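Local coordinates for protein arginyl-trna synthetase (Thermus thermophilus, PDB 1IQ0) that probably charges the arginine tRNA with L-arginine at the cost of ATP, releasing AMP and diphosphate, as a monomeric class I aminoacyl-tRNA synthetase, at residues A[251-256]-A[301-306]; A[263-268]-A[273-278]; A[288-293]-A[360-365]; A[292-295]-A[299-302]. All coordinates share one frame; numbering follows the deposited sequence.

Contact 1 (A[251-256]-A[301-306]); sequences KALALL and YYAKDI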
loop_
_atom_site.group_PDB
_atom_site.type_symbol
_atom_site.label_atom_id
_atom_site.label_comp_id
_atom_site.label_asym_id
_atom_site.label_seq_id
_atom_site.Cartn_x
_atom_site.Cartn_y
_atom_site.Cartn_z
ATOM N N LYS A 251 10.249 30.108 1.830
ATOM C CA LYS A 251 10.941 29.789 0.588
ATOM C C LYS A 251 9.944 29.431 -0.505
ATOM O O LYS A 251 10.101 29.850 -1.653
ATOM C CB LYS A 251 11.920 28.626 0.797
ATOM C CG LYS A 251 13.086 28.964 1.723
ATOM C CD LYS A 251 13.961 27.744 2.039
ATOM C CE LYS A 251 15.004 28.096 3.114
ATOM N NZ LYS A 251 15.864 26.934 3.502
ATOM N N ALA A 252 8.917 28.658 -0.148
ATOM C CA ALA A 252 7.906 28.257 -1.121
ATOM C C ALA A 252 7.138 29.491 -1.557
ATOM O O ALA A 252 6.900 29.694 -2.747
ATOM C CB ALA A 252 6.940 27.222 -0.510
ATOM N N LEU A 253 6.752 30.309 -0.583
ATOM C CA LEU A 253 6.010 31.536 -0.849
ATOM C C LEU A 253 6.799 32.463 -1.780
ATOM O O LEU A 253 6.247 33.013 -2.734
ATOM C CB LEU A 253 5.699 32.248 0.472
ATOM C CG LEU A 253 4.268 32.214 1.035
ATOM C CD1 LEU A 253 3.493 31.046 0.497
ATOM C CD2 LEU A 253 4.332 32.178 2.555
ATOM N N ALA A 254 8.092 32.620 -1.515
ATOM C CA ALA A 254 8.932 33.484 -2.340
ATOM C C ALA A 254 9.044 32.934 -3.754
ATOM O O ALA A 254 9.046 33.689 -4.719
ATOM C CB ALA A 254 10.323 33.626 -1.720
ATOM N N LEU A 255 9.138 31.616 -3.880
ATOM C CA LEU A 255 9.246 31.006 -5.197
ATOM C C LEU A 255 7.933 31.184 -5.968
ATOM O O LEU A 255 7.942 31.527 -7.149
ATOM C CB LEU A 255 9.600 29.522 -5.058
ATOM C CG LEU A 255 9.708 28.688 -6.338
ATOM C CD1 LEU A 255 10.714 29.310 -7.302
ATOM C CD2 LEU A 255 10.122 27.270 -5.969
ATOM N N LEU A 256 6.805 30.991 -5.293
ATOM C CA LEU A 256 5.499 31.137 -5.938
ATOM C C LEU A 256 5.169 32.572 -6.370
ATOM O O LEU A 256 4.585 32.785 -7.440
ATOM C CB LEU A 256 4.399 30.613 -5.012
ATOM C CG LEU A 256 4.401 29.096 -4.834
ATOM C CD1 LEU A 256 3.430 28.674 -3.737
ATOM C CD2 LEU A 256 4.029 28.463 -6.165
ATOM N N TYR A 301 -3.148 26.215 5.155
ATOM C CA TYR A 301 -2.696 24.822 5.129
ATOM C C TYR A 301 -2.257 24.453 3.710
ATOM O O TYR A 301 -1.379 23.610 3.512
ATOM C CB TYR A 301 -3.813 23.881 5.586
ATOM C CG TYR A 301 -4.018 23.874 7.082
ATOM C CD1 TYR A 301 -4.498 25.002 7.746
ATOM C CD2 TYR A 301 -3.699 22.749 7.840
ATOM C CE1 TYR A 301 -4.654 25.007 9.129
ATOM C CE2 TYR A 301 -3.851 22.746 9.221
ATOM C CZ TYR A 301 -4.327 23.876 9.859
ATOM O OH TYR A 301 -4.470 23.878 11.226
ATOM N N TYR A 302 -2.878 25.095 2.727
ATOM C CA TYR A 302 -2.545 24.859 1.327
ATOM C C TYR A 302 -1.116 25.317 1.029
ATOM O O TYR A 302 -0.369 24.622 0.353
ATOM C CB TYR A 302 -3.538 25.594 0.421
ATOM C CG TYR A 302 -4.921 24.965 0.397
ATOM C CD1 TYR A 302 -5.975 25.567 -0.297
ATOM C CD2 TYR A 302 -5.166 23.749 1.041
ATOM C CE1 TYR A 302 -7.236 24.970 -0.351
ATOM C CE2 TYR A 302 -6.418 23.146 0.994
ATOM C CZ TYR A 302 -7.446 23.758 0.297
ATOM O OH TYR A 302 -8.675 23.141 0.243
ATOM N N ALA A 303 -0.737 26.483 1.542
ATOM C CA ALA A 303 0.608 26.996 1.326
ATOM C C ALA A 303 1.616 26.051 1.987
ATOM O O ALA A 303 2.655 25.735 1.408
ATOM C CB ALA A 303 0.738 28.409 1.906
ATOM N N LYS A 304 1.302 25.592 3.195
ATOM C CA LYS A 304 2.196 24.681 3.903
ATOM C C LYS A 304 2.310 23.329 3.198
ATOM O O LYS A 304 3.389 22.732 3.186
ATOM C CB LYS A 304 1.741 24.490 5.359
ATOM C CG LYS A 304 1.847 25.767 6.199
ATOM C CD LYS A 304 1.791 25.490 7.703
ATOM C CE LYS A 304 2.957 24.615 8.162
ATOM N NZ LYS A 304 4.312 25.179 7.824
ATOM N N ASP A 305 1.211 22.842 2.614
ATOM C CA ASP A 305 1.259 21.565 1.897
ATOM C C ASP A 305 2.156 21.720 0.674
ATOM O O ASP A 305 2.927 20.821 0.337
ATOM C CB ASP A 305 -0.138 21.113 1.450
ATOM C CG ASP A 305 -1.005 20.646 2.613
ATOM O OD1 ASP A 305 -0.442 20.200 3.636
ATOM O OD2 ASP A 305 -2.247 20.710 2.500
ATOM N N ILE A 306 2.053 22.867 0.009
ATOM C CA ILE A 306 2.880 23.131 -1.162
ATOM C C ILE A 306 4.367 23.157 -0.792
ATOM O O ILE A 306 5.188 22.531 -1.461
ATOM C CB ILE A 306 2.488 24.471 -1.831
ATOM C CG1 ILE A 306 1.100 24.338 -2.459
ATOM C CG2 ILE A 306 3.509 24.850 -2.913
ATOM C CD1 ILE A 306 0.494 25.669 -2.892
#
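Lys251 NZ is gripped by two backbone carbonyls, Glu317 O and Ala246 O, on a helix whose Leu253 and Leu256 reach across to Ala303 and Ile306. Both helices keep their own backbone bonds; Leu256 N, for example, donates to Ala252 O at 2.9 Å. The contact between them is made by apolar side chains. Leu253 and Ala303 are the closest backbone positions, with CA atoms 7.4 Å apart, and the small Ala303 CB meets Leu253 CD1 at 4.1 Å. Leu253 has a chi1 of -106°, away from the staggered values. Helices 248-256 and 301-312 both belong to the segment inserted between strands 236-239 and 348-354 of the central Rossmann-type sheet, consistent with the connective polypeptide of class I synthetases. One turn further on, Leu256 CD1 touches Ile306 CG2 at 3.9 Å, the two side chains meeting at a slant. The isoleucine's CG2 branch lies anti to its backbone N and faces Leu256. Met276 of strand 274-277 packs against both residues, while helix 361-370 covers Ile306 through Leu363 and Ala367. Lys304 points away from helix 248-256, and its NZ forms a salt bridge with Glu240.

Contact 2 (A[263-268]-A[273-278]); sequences FRPREG and ALVMDA
With chi1 at 55°, Phe263 carries its ring between its own backbone N and carbonyl carbon, and Val275 CG1 takes the equivalent position (chi1 62°), so that the two side chains run side by side in the same direction. The methyl then lies over one face of the ring, displaced toward the rim, with Phe263 CE1 and Val275 CG1 4.2 Å apart. Beneath this pair, the backbones form an antiparallel hydrogen-bonded pair. Val275 N donates to Phe263 O at 3.0 Å in a nearly straight bond (170°), although it approaches out of the carbonyl plane. The return bond from Phe263 N to Val275 O has the same length but is more bent. Past Phe263, Ala273 O is met by carbon: it receives a CA-H...O contact from Arg264 CA at 3.3 Å and is approached by Pro265 CD at 3.2 Å. Nearer the loop, Pro265 is backbone-bonded to Gly272. The proline ring, set nearly at right angles to the valine side chain, also brings its CD to 3.7 Å from Val275 CG1. Arg264 uses its aliphatic part against the strand: its CG touches Leu274 CD1 at 3.8 Å, and the same methyl lies over one face of the guanidinium. The charged end is held by a salt bridge from NH1 to Glu257. Phe289 of the next strand adjoins Phe263 and Val275 on the same face. The arrangement is a long-looped beta hairpin, the first two strands of a three-stranded antiparallel meander completed by strand 289-291.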
loop_
_atom_site.group_PDB
_atom_site.type_symbol
_atom_site.label_atom_id
_atom_site.label_comp_id
_atom_site.label_asym_id
_atom_site.label_seq_id
_atom_site.Cartn_x
_atom_site.Cartn_y
_atom_site.Cartn_z
ATOM N N PHE A 263 -0.565 36.436 -6.889
ATOM C CA PHE A 263 -0.581 37.860 -6.589
ATOM C C PHE A 263 -1.562 38.238 -5.486
ATOM O O PHE A 263 -2.365 37.414 -5.041
ATOM C CB PHE A 263 -0.946 38.613 -7.866
ATOM C CG PHE A 263 -2.236 38.146 -8.483
ATOM C CD1 PHE A 263 -3.456 38.652 -8.045
ATOM C CD2 PHE A 263 -2.233 37.154 -9.457
ATOM C CE1 PHE A 263 -4.658 38.173 -8.569
ATOM C CE2 PHE A 263 -3.428 36.666 -9.988
ATOM C CZ PHE A 263 -4.643 37.175 -9.542
ATOM N N ARG A 264 -1.496 39.499 -5.066
ATOM C CA ARG A 264 -2.374 40.015 -4.021
ATOM C C ARG A 264 -3.421 40.955 -4.601
ATOM O O ARG A 264 -3.100 42.067 -5.019
ATOM C CB ARG A 264 -1.577 40.785 -2.963
ATOM C CG ARG A 264 -0.650 39.951 -2.105
ATOM C CD ARG A 264 -0.178 40.748 -0.891
ATOM N NE ARG A 264 0.635 39.940 0.013
ATOM C CZ ARG A 264 1.846 39.478 -0.280
ATOM N NH1 ARG A 264 2.397 39.745 -1.457
ATOM N NH2 ARG A 264 2.505 38.738 0.602
ATOM N N PRO A 265 -4.687 40.523 -4.641
ATOM C CA PRO A 265 -5.719 41.408 -5.185
ATOM C C PRO A 265 -5.788 42.683 -4.337
ATOM O O PRO A 265 -5.894 42.614 -3.111
ATOM C CB PRO A 265 -6.988 40.563 -5.071
ATOM C CG PRO A 265 -6.475 39.161 -5.219
ATOM C CD PRO A 265 -5.232 39.185 -4.359
ATOM N N ARG A 266 -5.708 43.843 -4.984
ATOM C CA ARG A 266 -5.763 45.115 -4.269
ATOM C C ARG A 266 -7.183 45.435 -3.818
ATOM O O ARG A 266 -7.393 46.306 -2.974
ATOM C CB ARG A 266 -5.227 46.253 -5.151
ATOM C CG ARG A 266 -5.872 46.354 -6.526
ATOM C CD ARG A 266 -4.890 45.974 -7.627
ATOM N NE ARG A 266 -4.415 44.598 -7.495
ATOM C CZ ARG A 266 -3.517 44.035 -8.298
ATOM N NH1 ARG A 266 -2.988 44.729 -9.297
ATOM N NH2 ARG A 266 -3.147 42.776 -8.104
ATOM N N GLU A 267 -8.152 44.721 -4.383
ATOM C CA GLU A 267 -9.561 44.907 -4.049
ATOM C C GLU A 267 -10.324 43.606 -4.260
ATOM O O GLU A 267 -9.796 42.657 -4.838
ATOM C CB GLU A 267 -10.177 46.005 -4.918
ATOM C CG GLU A 267 -9.626 47.393 -4.651
ATOM C CD GLU A 267 -10.265 48.451 -5.525
ATOM O OE1 GLU A 267 -10.056 48.417 -6.756
ATOM O OE2 GLU A 267 -10.982 49.314 -4.979
ATOM N N GLY A 268 -11.569 43.567 -3.796
ATOM C CA GLY A 268 -12.372 42.366 -3.946
ATOM C C GLY A 268 -12.402 41.575 -2.654
ATOM O O GLY A 268 -11.889 42.036 -1.633
ATOM N N ALA A 273 -4.950 39.567 0.567
ATOM C CA ALA A 273 -4.560 38.162 0.647
ATOM C C ALA A 273 -3.672 37.762 -0.525
ATOM O O ALA A 273 -3.769 38.343 -1.604
ATOM C CB ALA A 273 -5.804 37.275 0.677
ATOM N N LEU A 274 -2.789 36.789 -0.304
ATOM C CA LEU A 274 -1.921 36.309 -1.379
ATOM C C LEU A 274 -2.631 35.095 -1.947
ATOM O O LEU A 274 -2.916 34.137 -1.228
ATOM C CB LEU A 274 -0.539 35.902 -0.861
ATOM C CG LEU A 274 0.388 35.350 -1.951
ATOM C CD1 LEU A 274 0.675 36.450 -2.964
ATOM C CD2 LEU A 274 1.683 34.828 -1.348
ATOM N N VAL A 275 -2.919 35.134 -3.238
ATOM C CA VAL A 275 -3.633 34.040 -3.863
ATOM C C VAL A 275 -2.913 33.461 -5.072
ATOM O O VAL A 275 -2.091 34.126 -5.709
ATOM C CB VAL A 275 -5.046 34.510 -4.279
ATOM C CG1 VAL A 275 -4.939 35.630 -5.297
ATOM C CG2 VAL A 275 -5.839 33.355 -4.836
ATOM N N MET A 276 -3.228 32.206 -5.371
ATOM C CA MET A 276 -2.655 31.498 -6.508
ATOM C C MET A 276 -3.784 31.203 -7.496
ATOM O O MET A 276 -4.765 30.541 -7.148
ATOM C CB MET A 276 -2.031 30.173 -6.060
ATOM C CG MET A 276 -1.349 29.407 -7.185
ATOM S SD MET A 276 -0.842 27.744 -6.714
ATOM C CE MET A 276 0.539 28.108 -5.652
ATOM N N ASP A 277 -3.650 31.702 -8.720
ATOM C CA ASP A 277 -4.660 31.466 -9.751
ATOM C C ASP A 277 -4.305 30.168 -10.462
ATOM O O ASP A 277 -3.363 30.122 -11.256
ATOM C CB ASP A 277 -4.678 32.631 -10.751
ATOM C CG ASP A 277 -5.691 32.432 -11.876
ATOM O OD1 ASP A 277 -5.660 33.222 -12.841
ATOM O OD2 ASP A 277 -6.513 31.494 -11.797
ATOM N N ALA A 278 -5.058 29.114 -10.170
ATOM C CA ALA A 278 -4.814 27.805 -10.768
ATOM C C ALA A 278 -5.502 27.586 -12.120
ATOM O O ALA A 278 -5.334 26.528 -12.729
ATOM C CB ALA A 278 -5.250 26.707 -9.791
#

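Contact 3 (A[288-293]-A[360-365]); sequences PFFVLL and PQALVR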
loop_
_atom_site.group_PDB
_atom_site.type_symbol
_atom_site.label_atom_id
_atom_site.label_comp_id
_atom_site.label_asym_id
_atom_site.label_seq_id
_atom_site.Cartn_x
_atom_site.Cartn_y
_atom_site.Cartn_z
ATOM N N PRO A 288 -10.914 29.575 -9.273
ATOM C CA PRO A 288 -9.580 28.978 -9.398
ATOM C C PRO A 288 -8.541 29.601 -8.476
ATOM O O PRO A 288 -7.339 29.450 -8.694
ATOM C CB PRO A 288 -9.249 29.225 -10.860
ATOM C CG PRO A 288 -9.787 30.615 -11.050
ATOM C CD PRO A 288 -11.143 30.559 -10.349
ATOM N N PHE A 289 -9.003 30.296 -7.443
ATOM C CA PHE A 289 -8.094 30.950 -6.519
ATOM C C PHE A 289 -7.886 30.237 -5.188
ATOM O O PHE A 289 -8.794 30.160 -4.361
ATOM C CB PHE A 289 -8.565 32.382 -6.260
ATOM C CG PHE A 289 -8.451 33.281 -7.457
ATOM C CD1 PHE A 289 -9.216 33.051 -8.592
ATOM C CD2 PHE A 289 -7.568 34.355 -7.453
ATOM C CE1 PHE A 289 -9.100 33.877 -9.708
ATOM C CE2 PHE A 289 -7.444 35.186 -8.563
ATOM C CZ PHE A 289 -8.211 34.948 -9.692
ATOM N N PHE A 290 -6.681 29.703 -5.001
ATOM C CA PHE A 290 -6.307 29.038 -3.758
ATOM C C PHE A 290 -5.636 30.133 -2.929
ATOM O O PHE A 290 -4.751 30.838 -3.426
ATOM C CB PHE A 290 -5.284 27.923 -4.010
ATOM C CG PHE A 290 -5.861 26.674 -4.616
ATOM C CD1 PHE A 290 -6.634 25.803 -3.849
ATOM C CD2 PHE A 290 -5.615 26.356 -5.951
ATOM C CE1 PHE A 290 -7.152 24.629 -4.402
ATOM C CE2 PHE A 290 -6.127 25.188 -6.513
ATOM C CZ PHE A 290 -6.897 24.321 -5.735
ATOM N N VAL A 291 -6.053 30.295 -1.680
ATOM C CA VAL A 291 -5.444 31.315 -0.839
ATOM C C VAL A 291 -4.185 30.751 -0.190
ATOM O O VAL A 291 -4.218 29.664 0.377
ATOM C CB VAL A 291 -6.409 31.784 0.269
ATOM C CG1 VAL A 291 -5.736 32.852 1.125
ATOM C CG2 VAL A 291 -7.687 32.324 -0.353
ATOM N N LEU A 292 -3.075 31.480 -0.301
ATOM C CA LEU A 292 -1.813 31.055 0.297
ATOM C C LEU A 292 -1.665 31.793 1.629
ATOM O O LEU A 292 -1.408 31.177 2.663
ATOM C CB LEU A 292 -0.634 31.379 -0.635
ATOM C CG LEU A 292 -0.623 30.684 -2.009
ATOM C CD1 LEU A 292 0.551 31.174 -2.843
ATOM C CD2 LEU A 292 -0.529 29.180 -1.819
ATOM N N LEU A 293 -1.835 33.115 1.590
ATOM C CA LEU A 293 -1.762 33.953 2.786
ATOM C C LEU A 293 -3.061 34.740 2.929
ATOM O O LEU A 293 -3.480 35.422 1.995
ATOM C CB LEU A 293 -0.596 34.947 2.698
ATOM C CG LEU A 293 0.840 34.424 2.798
ATOM C CD1 LEU A 293 1.820 35.586 2.678
ATOM C CD2 LEU A 293 1.034 33.711 4.121
ATOM N N PRO A 360 -7.388 18.813 -2.025
ATOM C CA PRO A 360 -7.438 18.545 -3.467
ATOM C C PRO A 360 -6.067 18.462 -4.145
ATOM O O PRO A 360 -5.246 19.372 -4.015
ATOM C CB PRO A 360 -8.281 19.702 -3.997
ATOM C CG PRO A 360 -7.926 20.820 -3.066
ATOM C CD PRO A 360 -7.964 20.135 -1.719
ATOM N N GLN A 361 -5.832 17.369 -4.867
ATOM C CA GLN A 361 -4.570 17.168 -5.576
ATOM C C GLN A 361 -4.324 18.337 -6.515
ATOM O O GLN A 361 -3.180 18.652 -6.854
ATOM C CB GLN A 361 -4.604 15.869 -6.384
ATOM C CG GLN A 361 -4.628 14.605 -5.543
ATOM C CD GLN A 361 -4.602 13.345 -6.386
ATOM O OE1 GLN A 361 -3.695 13.144 -7.195
ATOM N NE2 GLN A 361 -5.599 12.485 -6.201
ATOM N N ALA A 362 -5.411 18.976 -6.934
ATOM C CA ALA A 362 -5.340 20.118 -7.831
ATOM C C ALA A 362 -4.398 21.191 -7.280
ATOM O O ALA A 362 -3.698 21.860 -8.043
ATOM C CB ALA A 362 -6.737 20.703 -8.035
ATOM N N LEU A 363 -4.393 21.344 -5.956
ATOM C CA LEU A 363 -3.549 22.331 -5.280
ATOM C C LEU A 363 -2.059 22.175 -5.576
ATOM O O LEU A 363 -1.450 23.057 -6.182
ATOM C CB LEU A 363 -3.757 22.269 -3.759
ATOM C CG LEU A 363 -2.798 23.108 -2.894
ATOM C CD1 LEU A 363 -3.119 24.597 -3.004
ATOM C CD2 LEU A 363 -2.908 22.654 -1.452
ATOM N N VAL A 364 -1.464 21.066 -5.145
ATOM C CA VAL A 364 -0.035 20.869 -5.373
ATOM C C VAL A 364 0.263 20.708 -6.850
ATOM O O VAL A 364 1.308 21.152 -7.336
ATOM C CB VAL A 364 0.515 19.640 -4.604
ATOM C CG1 VAL A 364 0.117 19.724 -3.145
ATOM C CG2 VAL A 364 0.022 18.363 -5.235
ATOM N N ARG A 365 -0.663 20.076 -7.562
ATOM C CA ARG A 365 -0.512 19.868 -8.998
ATOM C C ARG A 365 -0.295 21.219 -9.665
ATOM O O ARG A 365 0.696 21.428 -10.367
ATOM C CB ARG A 365 -1.769 19.213 -9.579
ATOM C CG ARG A 365 -1.588 17.773 -10.038
ATOM C CD ARG A 365 -1.309 16.829 -8.876
ATOM N NE ARG A 365 -1.070 15.458 -9.327
ATOM C CZ ARG A 365 -1.969 14.702 -9.952
ATOM N NH1 ARG A 365 -3.182 15.175 -10.205
ATOM N NH2 ARG A 365 -1.653 13.468 -10.326
#
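Phe290, in the edge strand 289-291, faces the first turn of helix 361-370, and its CA lies 7.4 Å from that of Leu363. The ring extends toward the helix because CG is anti to the carbonyl carbon, with chi1 at -75°. Leu363 covers one face of it: its CD1 is 4.0 Å from the ring centroid and only 22° off the normal, which makes this a CH-pi contact. The methyl is nevertheless shifted toward the CB end of the ring, where it meets Phe290 CG at 3.8 Å. The far end of the ring reaches the helix backbone, with Phe290 CZ 3.9 Å from Leu363 CA. Ala362 approaches differently, at the ring edge and near its plane, placing CB 4.3 Å from Phe290 CZ. Pro360 slides past the ring in the opposite direction and touches Phe290 CE1 with its CG at 4.1 Å. Tyr302 packs beside Pro360 and Leu363, extending the apolar surface from helix 301-312. Backbone hydrogen bonding to Met276 anchors Phe290 in the three-stranded sheet, whereas helix 361-370 belongs to the beta-alpha-beta crossover between the parallel strands 348-354 and 380-390. Phe290 thus joins the inserted sheet to the second half of the Rossmann-type core, alongside Met276, which packs on Ala367 and Leu370. Leu363 N, although close to the ring, already donates to Pro360 O at 2.9 Å. Joined without a polar bond, the segments probably cohere through dispersion and burial of apolar surface, the CH-pi contact being the one directional element.

Contact 4 (A[292-295]-A[299-302]); sequences LLRS and ATYY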
loop_
_atom_site.group_PDB
_atom_site.type_symbol
_atom_site.label_atom_id
_atom_site.label_comp_id
_atom_site.label_asym_id
_atom_site.label_seq_id
_atom_site.Cartn_x
_atom_site.Cartn_y
_atom_site.Cartn_z
ATOM N N LEU A 292 -3.075 31.480 -0.301
ATOM C CA LEU A 292 -1.813 31.055 0.297
ATOM C C LEU A 292 -1.665 31.793 1.629
ATOM O O LEU A 292 -1.408 31.177 2.663
ATOM C CB LEU A 292 -0.634 31.379 -0.635
ATOM C CG LEU A 292 -0.623 30.684 -2.009
ATOM C CD1 LEU A 292 0.551 31.174 -2.843
ATOM C CD2 LEU A 292 -0.529 29.180 -1.819
ATOM N N LEU A 293 -1.835 33.115 1.590
ATOM C CA LEU A 293 -1.762 33.953 2.786
ATOM C C LEU A 293 -3.061 34.740 2.929
ATOM O O LEU A 293 -3.480 35.422 1.995
ATOM C CB LEU A 293 -0.596 34.947 2.698
ATOM C CG LEU A 293 0.840 34.424 2.798
ATOM C CD1 LEU A 293 1.820 35.586 2.678
ATOM C CD2 LEU A 293 1.034 33.711 4.121
ATOM N N ARG A 294 -3.709 34.641 4.086
ATOM C CA ARG A 294 -4.941 35.393 4.306
ATOM C C ARG A 294 -4.526 36.849 4.478
ATOM O O ARG A 294 -3.352 37.132 4.720
ATOM C CB ARG A 294 -5.672 34.892 5.557
ATOM C CG ARG A 294 -6.008 33.402 5.518
ATOM C CD ARG A 294 -6.981 33.013 6.619
ATOM N NE ARG A 294 -7.187 31.565 6.701
ATOM C CZ ARG A 294 -6.280 30.702 7.157
ATOM N NH1 ARG A 294 -5.099 31.141 7.575
ATOM N NH2 ARG A 294 -6.549 29.398 7.198
ATOM N N SER A 295 -5.476 37.771 4.338
ATOM C CA SER A 295 -5.185 39.198 4.463
ATOM C C SER A 295 -4.483 39.566 5.766
ATOM O O SER A 295 -3.658 40.480 5.789
ATOM C CB SER A 295 -6.472 40.018 4.324
ATOM O OG SER A 295 -7.469 39.572 5.228
ATOM N N ALA A 299 -0.537 32.127 7.247
ATOM C CA ALA A 299 -0.353 31.144 6.189
ATOM C C ALA A 299 -1.459 30.104 6.229
ATOM O O ALA A 299 -1.956 29.740 7.295
ATOM C CB ALA A 299 0.996 30.468 6.327
ATOM N N THR A 300 -1.835 29.622 5.054
ATOM C CA THR A 300 -2.891 28.629 4.937
ATOM C C THR A 300 -2.302 27.221 4.928
ATOM O O THR A 300 -1.098 27.050 4.721
ATOM C CB THR A 300 -3.677 28.852 3.631
ATOM O OG1 THR A 300 -4.883 28.091 3.660
ATOM C CG2 THR A 300 -2.853 28.409 2.437
ATOM N N TYR A 301 -3.148 26.215 5.155
ATOM C CA TYR A 301 -2.696 24.822 5.129
ATOM C C TYR A 301 -2.257 24.453 3.710
ATOM O O TYR A 301 -1.379 23.610 3.512
ATOM C CB TYR A 301 -3.813 23.881 5.586
ATOM C CG TYR A 301 -4.018 23.874 7.082
ATOM C CD1 TYR A 301 -4.498 25.002 7.746
ATOM C CD2 TYR A 301 -3.699 22.749 7.840
ATOM C CE1 TYR A 301 -4.654 25.007 9.129
ATOM C CE2 TYR A 301 -3.851 22.746 9.221
ATOM C CZ TYR A 301 -4.327 23.876 9.859
ATOM O OH TYR A 301 -4.470 23.878 11.226
ATOM N N TYR A 302 -2.878 25.095 2.727
ATOM C CA TYR A 302 -2.545 24.859 1.327
ATOM C C TYR A 302 -1.116 25.317 1.029
ATOM O O TYR A 302 -0.369 24.622 0.353
ATOM C CB TYR A 302 -3.538 25.594 0.421
ATOM C CG TYR A 302 -4.921 24.965 0.397
ATOM C CD1 TYR A 302 -5.975 25.567 -0.297
ATOM C CD2 TYR A 302 -5.166 23.749 1.041
ATOM C CE1 TYR A 302 -7.236 24.970 -0.351
ATOM C CE2 TYR A 302 -6.418 23.146 0.994
ATOM C CZ TYR A 302 -7.446 23.758 0.297
ATOM O OH TYR A 302 -8.675 23.141 0.243
#
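Thr300 N donates to Leu292 O at 2.9 Å, with an angle of 148° at the hydrogen, and this is the shorter of the contact's two hydrogen bonds. The threonine side chain crowds the same oxygen: OG1 is anti to the backbone N (chi1 -167°), which leaves CG2 between N and the carbonyl carbon and only 3.1 Å from Leu292 O. Next along the chain, Leu293 and Ala299 form a single backbone bridge, and the leucine side chain bends back so that its CD2 lies 3.6 Å from Ala299 CA and 3.9 Å from Ala299 CB. Arg294 reaches over the turn with an extended chain. Its NH1 makes a long, weak hydrogen bond to Ala299 O at 3.5 Å, while Thr300 OG1 lies over one face of the guanidinium, 4.1 Å from NH2.

Further out, the strand side is positioned by Leu274, whose backbone is hydrogen-bonded to both Leu292 and Leu293. Leu292 also sinks its side chain among Leu256, Met276, Ala303 and Ile306, and Leu293 leans on Leu253 of helix 248-256. The chain turns a corner at Leu292. Facing Leu274 as a pair, Leu292 and Leu293 make a classic beta bulge, followed by a loop that leads to Thr300 at the N-cap of helix 301-312.

All four contacts gather around strand 274-277 and its neighbours in the catalytic domain. Contact 1 is fully buried and wholly apolar; contact 4 lies at the surface, and contacts 2 and 3 are partly buried. Contacts 1 and 4 both use helix 301-312, the latter at its start. Contacts 3 and 4 share Leu292 and Leu293, at the corner of the chain. Contacts 2 and 3 hold adjacent strands of one sheet, joined by backbone hydrogen bonds. Chemistry follows place: paired backbones govern contacts 2 and 4, with exposed arginines beside them, whereas side-chain packing alone joins separate elements in 1 and 3. Met276 links contact 2 to contact 1, and Tyr302, on helix 301-312, packs on Phe290, Pro360 and Leu363 of contact 3.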